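Local coordinates for periplasmic binding protein/LacI transcriptional regulator (PDB 5OCP) that binds alpha- and beta-L-arabinofuranose, probably capturing the sugar in the periplasm for uptake by an ABC transporter, at residues Ala282-Tyr285 with Glu286-Arg289. Residues are numbered along the deposited sequence; the frame is centred on the assembly and turned at random.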
# COMPACT_ATOMS: atom_id res chain seq x y z
N ALA A 282 16.60 3.87 -14.66
CA ALA A 282 16.43 4.28 -16.03
C ALA A 282 15.75 3.18 -16.86
O ALA A 282 14.77 3.47 -17.59
CB ALA A 282 17.75 4.77 -16.63
N ALA A 283 16.22 1.95 -16.73
CA ALA A 283 15.71 0.81 -17.46
C ALA A 283 14.27 0.48 -17.05
O ALA A 283 13.40 0.24 -17.85
CB ALA A 283 16.62 -0.37 -17.23
N GLU A 284 14.01 0.57 -15.75
CA GLU A 284 12.69 0.20 -15.24
C GLU A 284 11.66 1.25 -15.52
O GLU A 284 10.52 0.91 -15.86
CB GLU A 284 12.73 -0.11 -13.76
CG GLU A 284 13.39 -1.42 -13.33
CD GLU A 284 12.61 -2.65 -13.68
OE1 GLU A 284 11.35 -2.58 -13.65
OE2 GLU A 284 13.30 -3.67 -13.99
N TYR A 285 12.01 2.53 -15.43
CA TYR A 285 11.05 3.62 -15.69
C TYR A 285 10.55 3.53 -17.12
O TYR A 285 9.36 3.65 -17.34
CB TYR A 285 11.59 5.00 -15.38
CG TYR A 285 10.58 6.07 -15.66
CD1 TYR A 285 9.40 6.14 -14.91
CD2 TYR A 285 10.78 6.99 -16.68
CE1 TYR A 285 8.44 7.05 -15.18
CE2 TYR A 285 9.82 7.95 -16.94
CZ TYR A 285 8.66 7.98 -16.20
OH TYR A 285 7.68 8.94 -16.45
N GLU A 286 11.44 3.14 -18.03
CA GLU A 286 11.09 2.93 -19.42
C GLU A 286 9.95 1.91 -19.49
O GLU A 286 8.87 2.22 -20.00
CB GLU A 286 12.29 2.42 -20.22
CG GLU A 286 13.17 3.53 -20.78
CD GLU A 286 12.38 4.75 -21.20
OE1 GLU A 286 12.52 5.80 -20.54
OE2 GLU A 286 11.61 4.66 -22.18
N LYS A 287 10.16 0.69 -18.98
CA LYS A 287 9.08 -0.30 -19.00
C LYS A 287 7.80 0.26 -18.36
O LYS A 287 6.74 0.31 -18.98
CB LYS A 287 9.54 -1.58 -18.36
CG LYS A 287 10.73 -2.11 -19.14
CD LYS A 287 11.21 -3.44 -18.69
CE LYS A 287 11.72 -3.37 -17.30
NZ LYS A 287 12.56 -4.56 -17.00
N ARG A 288 7.94 0.84 -17.18
CA ARG A 288 6.77 1.28 -16.42
C ARG A 288 6.00 2.52 -16.92
O ARG A 288 4.81 2.60 -16.61
CB ARG A 288 7.12 1.41 -14.91
CG ARG A 288 7.63 0.08 -14.37
CD ARG A 288 8.55 0.22 -13.17
NE ARG A 288 9.09 -1.07 -12.73
CZ ARG A 288 8.44 -1.93 -11.94
NH1 ARG A 288 7.26 -1.58 -11.43
NH2 ARG A 288 9.00 -3.07 -11.63
N ARG A 289 6.64 3.40 -17.67
CA ARG A 289 6.01 4.62 -18.17
C ARG A 289 4.81 4.41 -19.10
O ARG A 289 4.08 5.37 -19.38
CB ARG A 289 7.05 5.50 -18.86
CG ARG A 289 7.64 4.90 -20.13
CD ARG A 289 8.73 5.79 -20.71
NE ARG A 289 8.28 7.17 -20.86
CZ ARG A 289 9.09 8.23 -20.82
NH1 ARG A 289 8.60 9.45 -20.96
NH2 ARG A 289 10.40 8.06 -20.63
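Over one face of the Tyr285 ring sits Arg289, whose CB makes a CH-pi contact 4.2 Å from the ring centroid, 18° off its normal. The Arg289 chain bends at chi3, and its guanidinium takes Tyr285 CE2 over one face, 3.7 Å from NH2, with the two planes 51° apart. At the edge of that guanidinium, in its plane, NH2 donates to Glu286 OE1 at 3.1 Å, a salt bridge on the syn side of the carboxylate. Glu284 OE1 meets the Arg288 guanidinium edge, accepting from NE at 2.9 Å through its anti lone pair and from NH2 at 3.1 Å, above the carboxylate plane. With chi1 at -180°, Tyr285 swings its ring away from its own N and along the helix toward Arg289. All this lies on about two turns of the C-terminal helix 278-296, at the surface of this two-lobed periplasmic binding protein; Phe229 of helix 226-234 touches Glu284, Tyr285 and Arg288. Lys287 NZ reaches Glu284 OE2 at 3.2 Å from the other side of the carboxylate plane, well out of it. Replacing Glu284 by an alanine would probably leave Lys287 NZ without this carboxylate and Arg288 less firmly fixed, although the latter's salt bridge to Glu242 and cation-pi contact with Phe276 would remain. Along the backbone, Arg288 N donates to Glu284 O at 2.9 Å, and Arg289 N to Tyr285 O at 2.8 Å.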